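Local structure of addiction module toxin RelE (Helicobacter pylori, 4LTT) at residues 15-20 / 79-84; 28-33 / 38-43; 45-50 / 56-61; 68-71 / 76-79. The protein is the RelE-family toxin of a toxin-antitoxin module and probably acts as an endonuclease that cuts messenger RNA. One frame throughout, in Å; residues are numbered along the deposited sequence.

How the contacts relate
The four contacts illustrate how chemistry changes from the centre of a small mixed sheet to its edge and the loops around it. Contact 4 is the buried middle, an antiparallel pairing of strands 65-72 and 75-82 with a bulge at one end, its side chains aliphatic apart from Tyr69. Contact 1 continues along strand 75-82, shares Leu79, and is likewise buried, small and apolar where helix 8-19 covers the sheet. Contact 3, the edge hairpin beside strand 65-72, lies at the surface and mixes backbone bonds with a salt bridge and stacked polar groups. Contact 2, also at the surface, turns the loop back against the end of helix 25-35 and reaches contact 3 through Leu40 and Val30.

Contact 1 (15-20 / 79-84); sequences DKLLLN and LRLGSH
Leu17 and Leu81 set their side chains obliquely across one another, and a single methyl does nearly all the touching. CD1 of Leu17, on the last turns of helix 8-19, reaches CD2 of Leu81 at 3.6 Å and stands equally close, 3.6 Å, to the carbonyl O of the same residue. The methyl thus meets both the branch of Leu81 (CG and CD2) and its backbone oxygen. Leu81 holds its CG trans to its own backbone N (chi1 -177°), which turns the isobutyl group out from strand 75-82 toward the helix. Beyond it the chain passes close at Gly82, whose CA lies 4.5 Å from Leu17 CD1. Phe22 and Val65 each pack against both leucines, while Phe10 and Phe14 of helix 8-19 also lie against Leu81. This is helix-on-sheet packing of the alpha/beta RelE fold. The strand then leads through Ser83, which N-caps helix 84-88, to His84, the predicted proton donor and a copper ligand seen for this protein. Charged groups border the apolar patch: Lys16 pairs with Glu86, and Arg80 with Asp13, earlier on the same helix, which also accepts from Leu81 N. Because each cation has an acid of its own, the 6.9 Å between Lys16 NZ and Arg80 NH2 probably costs little, and between 15-20 and 79-84 dispersion between the leucines supplies the direct attraction.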
# COMPACT_ATOMS: atom_id res chain seq x y z
N ASP A 15 11.47 -0.54 4.85
CA ASP A 15 12.78 -0.31 5.50
C ASP A 15 13.64 0.56 4.57
O ASP A 15 14.32 1.48 5.05
CB ASP A 15 13.46 -1.63 5.71
CG ASP A 15 12.81 -2.45 6.85
OD1 ASP A 15 11.91 -1.99 7.54
OD2 ASP A 15 13.27 -3.61 7.03
N LYS A 16 13.59 0.32 3.28
CA LYS A 16 14.29 1.13 2.28
C LYS A 16 13.78 2.55 2.31
O LYS A 16 14.57 3.53 2.33
CB LYS A 16 14.05 0.56 0.86
CG LYS A 16 14.60 1.39 -0.32
CD LYS A 16 14.01 0.96 -1.67
CE LYS A 16 14.48 1.92 -2.77
NZ LYS A 16 14.30 1.33 -4.12
N LEU A 17 12.46 2.74 2.34
CA LEU A 17 11.91 4.11 2.42
C LEU A 17 12.36 4.82 3.66
O LEU A 17 12.65 6.03 3.59
CB LEU A 17 10.39 4.07 2.28
CG LEU A 17 9.88 4.15 0.83
CD1 LEU A 17 8.49 3.58 0.71
CD2 LEU A 17 9.97 5.53 0.30
N LEU A 18 12.33 4.16 4.81
CA LEU A 18 12.72 4.82 6.04
C LEU A 18 14.17 5.39 5.93
O LEU A 18 14.41 6.52 6.35
CB LEU A 18 12.67 3.83 7.17
CG LEU A 18 11.33 3.58 7.81
CD1 LEU A 18 11.63 2.69 9.01
CD2 LEU A 18 10.77 4.86 8.41
N LEU A 19 15.05 4.60 5.32
CA LEU A 19 16.45 5.06 5.15
C LEU A 19 16.51 6.22 4.20
O LEU A 19 17.54 6.96 4.20
CB LEU A 19 17.34 3.93 4.62
CG LEU A 19 17.76 3.11 5.80
CD1 LEU A 19 18.10 1.67 5.35
CD2 LEU A 19 18.90 3.79 6.58
N ASN A 20 15.53 6.43 3.35
CA ASN A 20 15.47 7.56 2.46
C ASN A 20 14.61 8.69 2.98
O ASN A 20 14.18 9.53 2.21
CB ASN A 20 14.97 7.10 1.07
CG ASN A 20 15.93 6.14 0.34
OD1 ASN A 20 17.14 6.28 0.49
ND2 ASN A 20 15.42 5.30 -0.55
N LEU A 79 1.31 -5.44 0.33
CA LEU A 79 2.19 -6.08 -0.63
C LEU A 79 3.45 -5.28 -0.98
O LEU A 79 4.57 -5.83 -0.96
CB LEU A 79 1.41 -6.44 -1.89
CG LEU A 79 2.18 -7.32 -2.88
CD1 LEU A 79 2.25 -8.68 -2.28
CD2 LEU A 79 1.49 -7.38 -4.26
N ARG A 80 3.28 -4.04 -1.40
CA ARG A 80 4.42 -3.25 -1.85
C ARG A 80 4.17 -1.84 -1.38
O ARG A 80 3.04 -1.38 -1.20
CB ARG A 80 4.51 -3.14 -3.42
CG ARG A 80 4.80 -4.41 -4.19
CD ARG A 80 6.10 -5.02 -3.76
NE ARG A 80 7.26 -4.12 -3.90
CZ ARG A 80 8.10 -4.00 -4.93
NH1 ARG A 80 7.93 -4.74 -6.03
NH2 ARG A 80 9.18 -3.24 -4.82
N LEU A 81 5.27 -1.08 -1.27
CA LEU A 81 5.22 0.33 -0.94
C LEU A 81 6.38 0.99 -1.65
O LEU A 81 7.55 0.78 -1.30
CB LEU A 81 5.39 0.48 0.57
CG LEU A 81 5.27 1.95 1.09
CD1 LEU A 81 3.83 2.48 1.00
CD2 LEU A 81 5.79 2.02 2.55
N GLY A 82 6.12 1.76 -2.67
CA GLY A 82 7.27 2.36 -3.41
C GLY A 82 6.79 3.06 -4.66
O GLY A 82 5.61 3.33 -4.85
N SER A 83 7.73 3.45 -5.52
CA SER A 83 7.41 4.22 -6.70
C SER A 83 6.73 3.35 -7.78
O SER A 83 6.88 2.16 -7.81
CB SER A 83 8.66 4.84 -7.32
OG SER A 83 9.47 3.87 -7.85
N HIS A 84 6.11 4.02 -8.73
CA HIS A 84 5.56 3.33 -9.87
C HIS A 84 6.62 2.50 -10.59
O HIS A 84 6.41 1.35 -10.90
CB HIS A 84 4.97 4.36 -10.80
CG HIS A 84 4.53 3.78 -12.08
ND1 HIS A 84 3.42 3.03 -12.21
CD2 HIS A 84 5.06 3.93 -13.31
CE1 HIS A 84 3.28 2.69 -13.48
NE2 HIS A 84 4.25 3.25 -14.16

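Contact 2 (28-33 / 38-43); sequences NEVILT and EPLDPQ
The backbone N of Glu38 returns to the carbonyl O of Thr33, five residues earlier, in a 3.1 Å hydrogen bond that is fairly straight (161°) although the donor is tilted 29° from the carbonyl plane. The bond belongs to a chain reversal at the C-terminal end of helix 25-35 in the alpha/beta RelE fold, after which 38-43 turns back obliquely, touching the helix with Glu38 to Leu40 before diverging. Thr33 makes most of the side-chain contacts. Its CG2 lies trans to the backbone N, and that placing aims the methyl at the returning chain: it sits 3.4 Å from Glu38 O, 3.7 Å from Pro39 O and 3.8 Å from Leu40 CD2. The methyl thus meets two backbone oxygens and an aliphatic branch at once. About one helical turn earlier, Val30 crosses Leu40 at about a right angle, its CG1 lying 4.0 Å from Leu40 CD2 and about as far from the other methyl, so that the fork of the leucine is set against one valine branch. Both residues also pack on Cys59 of strand 57-60, and the loop thereby helps join helix 25-35 to the edge hairpin of the sheet. Toward the surface the contact becomes polar: a water donates to Glu38 OE1 at 2.6 Å and, weakly, to Thr33 OG1 at 3.3 Å.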
# COMPACT_ATOMS: atom_id res chain seq x y z
N ASN A 28 0.24 5.26 8.18
CA ASN A 28 -0.41 4.64 9.29
C ASN A 28 -1.90 4.97 9.33
O ASN A 28 -2.72 4.11 9.71
CB ASN A 28 0.31 4.97 10.61
CG ASN A 28 1.61 4.28 10.78
OD1 ASN A 28 1.82 3.22 10.22
ND2 ASN A 28 2.54 4.94 11.48
N GLU A 29 -2.22 6.21 9.05
CA GLU A 29 -3.62 6.58 9.02
C GLU A 29 -4.38 5.87 7.92
O GLU A 29 -5.53 5.42 8.12
CB GLU A 29 -3.74 8.08 8.83
CG GLU A 29 -5.14 8.67 8.85
CD GLU A 29 -5.09 10.09 8.32
OE1 GLU A 29 -4.82 10.29 7.12
OE2 GLU A 29 -5.23 11.00 9.08
N VAL A 30 -3.77 5.76 6.75
CA VAL A 30 -4.38 5.02 5.61
C VAL A 30 -4.59 3.53 5.99
O VAL A 30 -5.68 2.97 5.74
CB VAL A 30 -3.51 5.12 4.38
CG1 VAL A 30 -3.91 4.05 3.28
CG2 VAL A 30 -3.49 6.53 3.83
N ILE A 31 -3.57 2.92 6.62
CA ILE A 31 -3.69 1.54 6.99
C ILE A 31 -4.86 1.36 7.95
O ILE A 31 -5.65 0.41 7.81
CB ILE A 31 -2.35 1.01 7.57
CG1 ILE A 31 -1.34 0.84 6.43
CG2 ILE A 31 -2.57 -0.30 8.32
CD1 ILE A 31 0.06 0.66 6.92
N LEU A 32 -4.99 2.25 8.94
CA LEU A 32 -6.08 2.08 9.89
C LEU A 32 -7.44 2.19 9.17
O LEU A 32 -8.37 1.40 9.45
CB LEU A 32 -5.94 3.12 11.00
CG LEU A 32 -7.09 3.04 12.05
CD1 LEU A 32 -7.10 1.72 12.78
CD2 LEU A 32 -6.97 4.24 13.02
N THR A 33 -7.57 3.17 8.29
CA THR A 33 -8.80 3.34 7.53
C THR A 33 -9.14 2.07 6.73
O THR A 33 -10.28 1.63 6.77
CB THR A 33 -8.65 4.53 6.58
OG1 THR A 33 -8.40 5.69 7.40
CG2 THR A 33 -9.88 4.79 5.76
N GLU A 38 -13.16 1.37 5.59
CA GLU A 38 -13.69 2.66 5.31
C GLU A 38 -12.99 3.24 4.06
O GLU A 38 -11.86 2.89 3.75
CB GLU A 38 -13.48 3.62 6.48
CG GLU A 38 -14.30 3.17 7.71
CD GLU A 38 -13.98 3.94 8.99
OE1 GLU A 38 -13.03 4.68 9.02
OE2 GLU A 38 -14.69 3.68 9.93
N PRO A 39 -13.71 4.12 3.33
CA PRO A 39 -13.15 4.64 2.01
C PRO A 39 -12.05 5.65 2.26
O PRO A 39 -12.05 6.42 3.23
CB PRO A 39 -14.38 5.24 1.34
CG PRO A 39 -15.25 5.67 2.48
CD PRO A 39 -15.08 4.63 3.56
N LEU A 40 -11.09 5.66 1.35
CA LEU A 40 -10.05 6.66 1.39
C LEU A 40 -10.52 7.97 0.68
O LEU A 40 -11.34 7.96 -0.23
CB LEU A 40 -8.82 6.12 0.73
CG LEU A 40 -8.14 4.97 1.44
CD1 LEU A 40 -6.96 4.47 0.68
CD2 LEU A 40 -7.61 5.40 2.83
N ASP A 41 -10.00 9.09 1.15
CA ASP A 41 -10.42 10.36 0.57
C ASP A 41 -9.69 10.59 -0.78
O ASP A 41 -8.83 9.81 -1.16
CB ASP A 41 -10.20 11.46 1.53
CG ASP A 41 -8.84 11.82 1.63
OD1 ASP A 41 -8.29 11.65 2.73
OD2 ASP A 41 -8.26 12.40 0.63
N PRO A 42 -10.08 11.60 -1.56
CA PRO A 42 -9.73 11.63 -2.96
C PRO A 42 -8.27 11.82 -3.24
O PRO A 42 -7.84 11.38 -4.32
CB PRO A 42 -10.57 12.83 -3.51
CG PRO A 42 -11.72 12.90 -2.59
CD PRO A 42 -11.10 12.66 -1.24
N GLN A 43 -7.52 12.38 -2.34
CA GLN A 43 -6.14 12.54 -2.57
C GLN A 43 -5.40 11.21 -2.75
O GLN A 43 -4.37 11.22 -3.34
CB GLN A 43 -5.47 13.45 -1.50
CG GLN A 43 -5.68 13.01 -0.08
CD GLN A 43 -5.48 14.12 0.95
OE1 GLN A 43 -6.08 14.06 2.02
NE2 GLN A 43 -4.61 15.11 0.64
O HOH W 1 -11.57 6.54 7.99

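Contact 3 (45-50 / 56-61); sequences QDHALK and FRECHI
Two unlike torsions bring His47 and Glu58 together: His47 tucks CG between its backbone N and carbonyl carbon (chi1 65°), whereas Glu58 extends with CG trans to N (chi1 -178°). Their strands, 47-48 and 57-60, form the antiparallel hairpin at the edge of the RelE-fold sheet, and the two residues are its hydrogen-bonded pair, with His47 N to Glu58 O at 3.0 Å and Glu58 N to His47 O at 2.9 Å. On one face their side chains run abreast, the ring and carboxylate planes 81° apart, and His47 CE1 comes within 3.1 Å of Glu58 OE2. The ring's rotation is fixed by ND1, which donates in the ring plane to Gln45 O at 2.7 Å. Leu49 crosses Glu58 about perpendicularly, resting CD2 on its CB. Such packing may help position a carboxylate that, like His84, binds copper in another structure of this protein. Arg57, its chain bent, curls back over the neighbouring strand: one face of the guanidinium covers the His47-Ala48 peptide, and NH2 forms a salt bridge with Asp46 OD2 at 2.9 Å, reaching it from above the carboxylate plane. Tyr69 OH on the adjacent strand joins this pair, hydrogen-bonded to both Asp46 OD1 and Arg57 NE. At one end the Gln45 amide stacks over a face of the His60 ring, OE1 lying 3.6 Å from CE1. At the other a water donates to Leu49 O at 2.8 Å and to Phe56 O at 2.8 Å.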
# COMPACT_ATOMS: atom_id res chain seq x y z
N GLN A 45 -6.31 8.56 -4.39
CA GLN A 45 -6.44 7.87 -5.71
C GLN A 45 -6.56 6.38 -5.58
O GLN A 45 -6.01 5.61 -6.35
CB GLN A 45 -5.28 8.20 -6.62
CG GLN A 45 -5.25 9.71 -6.97
CD GLN A 45 -4.07 9.97 -7.91
OE1 GLN A 45 -3.93 9.33 -8.93
NE2 GLN A 45 -3.21 10.87 -7.52
N ASP A 46 -7.39 5.96 -4.63
CA ASP A 46 -7.53 4.52 -4.32
C ASP A 46 -8.31 3.81 -5.46
O ASP A 46 -9.36 4.35 -5.93
CB ASP A 46 -8.29 4.35 -3.00
CG ASP A 46 -8.32 2.94 -2.56
OD1 ASP A 46 -7.25 2.37 -2.44
OD2 ASP A 46 -9.41 2.37 -2.33
N HIS A 47 -7.84 2.71 -5.96
CA HIS A 47 -8.51 2.00 -7.03
C HIS A 47 -8.06 0.60 -7.17
O HIS A 47 -7.02 0.21 -6.61
CB HIS A 47 -8.30 2.78 -8.36
CG HIS A 47 -6.86 2.84 -8.82
ND1 HIS A 47 -5.94 3.70 -8.31
CD2 HIS A 47 -6.23 2.13 -9.84
CE1 HIS A 47 -4.76 3.56 -8.99
NE2 HIS A 47 -4.92 2.56 -9.88
N ALA A 48 -8.77 -0.20 -7.97
CA ALA A 48 -8.39 -1.55 -8.25
C ALA A 48 -7.41 -1.60 -9.37
O ALA A 48 -7.55 -0.90 -10.42
CB ALA A 48 -9.66 -2.35 -8.58
N LEU A 49 -6.37 -2.41 -9.21
CA LEU A 49 -5.43 -2.69 -10.31
C LEU A 49 -6.01 -3.65 -11.32
O LEU A 49 -7.06 -4.30 -11.12
CB LEU A 49 -4.13 -3.23 -9.78
CG LEU A 49 -3.40 -2.25 -8.84
CD1 LEU A 49 -2.21 -3.01 -8.19
CD2 LEU A 49 -2.95 -1.06 -9.70
N LYS A 50 -5.38 -3.71 -12.48
CA LYS A 50 -5.87 -4.55 -13.60
C LYS A 50 -4.82 -5.48 -14.03
O LYS A 50 -3.69 -5.52 -13.60
CB LYS A 50 -6.35 -3.69 -14.77
CG LYS A 50 -7.40 -2.64 -14.36
CD LYS A 50 -8.85 -3.13 -14.22
CE LYS A 50 -9.48 -3.05 -12.81
NZ LYS A 50 -11.00 -3.10 -12.66
N PHE A 56 -5.44 -7.05 -6.51
CA PHE A 56 -4.89 -6.02 -5.65
C PHE A 56 -5.43 -4.65 -5.97
O PHE A 56 -5.87 -4.38 -7.11
CB PHE A 56 -3.35 -6.08 -5.67
CG PHE A 56 -2.83 -7.28 -4.89
CD1 PHE A 56 -2.40 -7.14 -3.56
CD2 PHE A 56 -2.85 -8.54 -5.41
CE1 PHE A 56 -1.94 -8.25 -2.82
CE2 PHE A 56 -2.39 -9.67 -4.66
CZ PHE A 56 -1.99 -9.49 -3.35
N ARG A 57 -5.31 -3.77 -5.01
CA ARG A 57 -5.66 -2.34 -5.14
C ARG A 57 -4.42 -1.51 -4.91
O ARG A 57 -3.40 -1.97 -4.34
CB ARG A 57 -6.74 -1.97 -4.09
CG ARG A 57 -8.06 -2.73 -4.31
CD ARG A 57 -9.15 -2.27 -3.29
NE ARG A 57 -9.54 -0.90 -3.48
CZ ARG A 57 -10.37 -0.45 -4.39
NH1 ARG A 57 -10.94 -1.31 -5.25
NH2 ARG A 57 -10.55 0.85 -4.52
N GLU A 58 -4.52 -0.24 -5.25
CA GLU A 58 -3.38 0.70 -5.14
C GLU A 58 -3.94 2.05 -4.61
O GLU A 58 -4.99 2.50 -5.09
CB GLU A 58 -2.80 0.96 -6.56
CG GLU A 58 -1.56 1.90 -6.53
CD GLU A 58 -1.33 2.51 -7.92
OE1 GLU A 58 -0.71 1.81 -8.71
OE2 GLU A 58 -1.78 3.61 -8.25
N CYS A 59 -3.19 2.66 -3.67
CA CYS A 59 -3.48 4.03 -3.31
C CYS A 59 -2.14 4.77 -3.29
O CYS A 59 -1.05 4.17 -3.30
CB CYS A 59 -4.25 4.14 -2.01
SG CYS A 59 -3.39 3.56 -0.57
N HIS A 60 -2.25 6.08 -3.32
CA HIS A 60 -1.03 6.95 -3.34
C HIS A 60 -0.81 7.55 -1.99
O HIS A 60 -1.64 8.38 -1.55
CB HIS A 60 -1.27 8.13 -4.21
CG HIS A 60 -1.08 7.90 -5.63
ND1 HIS A 60 -1.75 7.04 -6.31
CD2 HIS A 60 -0.32 8.64 -6.54
CE1 HIS A 60 -1.41 7.15 -7.62
NE2 HIS A 60 -0.52 8.12 -7.72
N ILE A 61 0.24 7.18 -1.34
CA ILE A 61 0.64 7.80 -0.04
C ILE A 61 1.30 9.16 -0.28
O ILE A 61 1.02 10.14 0.44
CB ILE A 61 1.50 6.84 0.74
CG1 ILE A 61 0.87 5.45 0.88
CG2 ILE A 61 1.89 7.42 2.13
CD1 ILE A 61 -0.46 5.37 1.58
O HOH W 2 -7.79 -5.60 -8.80

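Contact 4 (68-71 / 76-79); sequences VYLV and LILL
Ile77 N donates to Leu70 O in the shortest polar bond of this pairing, 2.8 Å long and almost straight at 170°. The return bond, Leu70 N to Ile77 O at 2.9 Å, completes the hydrogen-bonded pair. Ile77 O also takes a bent CA-H...O contact from Tyr69, with CA 3.1 Å away. Further along, Leu79 N donates to Val68 O at 2.9 Å. Val68 faces Arg80 as well as Leu79, and the extra residue makes a classic beta bulge. The two strands, 65-72 and 75-82, form an antiparallel hairpin in the middle of the RelE-fold sheet, with directions 160° apart. Side chains divide between its faces. Tyr69, Val71, Leu76 and Leu78 share the one covered by helix 25-35, where Leu34 touches Tyr69 and Leu76, and Ile31 touches Leu78. Here Leu76 crosses the tyrosine obliquely, its CD1 3.7 Å from Tyr69 CD1, and the same methyl meets Val71 CG2. Leu78 approaches the base of the tyrosine instead, placing CD2 3.8 Å from Tyr69 CB. Leu70 and Ile77 take the other face, side by side and pointing the same way, with Leu70 CD2 4.1 Å from Ile77 CD1. Val68 and Leu79 likewise run alongside each other, Val68 CG1 lying 4.0 Å from Leu79 CD2, and Phe56 packs against both.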
# COMPACT_ATOMS: atom_id res chain seq x y z
N VAL A 68 0.37 -0.97 -2.43
CA VAL A 68 -0.38 -2.05 -3.10
C VAL A 68 -0.87 -2.97 -2.03
O VAL A 68 -0.03 -3.43 -1.19
CB VAL A 68 0.47 -2.76 -4.16
CG1 VAL A 68 -0.34 -3.90 -4.79
CG2 VAL A 68 0.90 -1.77 -5.25
N TYR A 69 -2.18 -3.25 -1.99
CA TYR A 69 -2.77 -3.97 -0.85
C TYR A 69 -3.93 -4.76 -1.32
O TYR A 69 -4.44 -4.59 -2.44
CB TYR A 69 -3.18 -2.98 0.27
CG TYR A 69 -4.35 -2.13 -0.13
CD1 TYR A 69 -5.66 -2.57 0.14
CD2 TYR A 69 -4.21 -0.93 -0.77
CE1 TYR A 69 -6.75 -1.78 -0.21
CE2 TYR A 69 -5.29 -0.17 -1.18
CZ TYR A 69 -6.57 -0.60 -0.90
OH TYR A 69 -7.67 0.14 -1.28
N LEU A 70 -4.42 -5.64 -0.45
CA LEU A 70 -5.59 -6.48 -0.74
C LEU A 70 -6.31 -6.79 0.55
O LEU A 70 -5.71 -7.26 1.53
CB LEU A 70 -5.15 -7.79 -1.43
CG LEU A 70 -6.27 -8.81 -1.66
CD1 LEU A 70 -7.30 -8.32 -2.64
CD2 LEU A 70 -5.65 -10.09 -2.15
N VAL A 71 -7.63 -6.68 0.54
CA VAL A 71 -8.45 -7.21 1.63
C VAL A 71 -8.86 -8.63 1.21
O VAL A 71 -9.50 -8.79 0.15
CB VAL A 71 -9.66 -6.31 1.85
CG1 VAL A 71 -10.65 -6.96 2.85
CG2 VAL A 71 -9.25 -4.99 2.38
N LEU A 76 -5.94 -7.55 5.99
CA LEU A 76 -5.45 -6.54 5.10
C LEU A 76 -4.02 -6.88 4.77
O LEU A 76 -3.17 -6.89 5.67
CB LEU A 76 -5.52 -5.15 5.78
CG LEU A 76 -4.85 -4.04 4.91
CD1 LEU A 76 -5.58 -3.85 3.60
CD2 LEU A 76 -4.88 -2.78 5.67
N ILE A 77 -3.78 -7.29 3.53
CA ILE A 77 -2.45 -7.69 3.05
C ILE A 77 -1.76 -6.48 2.49
O ILE A 77 -2.26 -5.88 1.53
CB ILE A 77 -2.59 -8.80 2.00
CG1 ILE A 77 -3.25 -10.06 2.55
CG2 ILE A 77 -1.18 -9.17 1.49
CD1 ILE A 77 -3.81 -10.95 1.43
N LEU A 78 -0.59 -6.15 3.01
CA LEU A 78 0.23 -5.11 2.44
C LEU A 78 1.34 -5.70 1.64
O LEU A 78 2.11 -6.49 2.16
CB LEU A 78 0.80 -4.21 3.54
CG LEU A 78 -0.28 -3.60 4.49
CD1 LEU A 78 0.37 -2.50 5.33
CD2 LEU A 78 -1.43 -2.94 3.69
N LEU A 79 1.31 -5.44 0.33
CA LEU A 79 2.19 -6.08 -0.63
C LEU A 79 3.45 -5.28 -0.98
O LEU A 79 4.57 -5.83 -0.96
CB LEU A 79 1.41 -6.44 -1.89
CG LEU A 79 2.18 -7.32 -2.88
CD1 LEU A 79 2.25 -8.68 -2.28
CD2 LEU A 79 1.49 -7.38 -4.26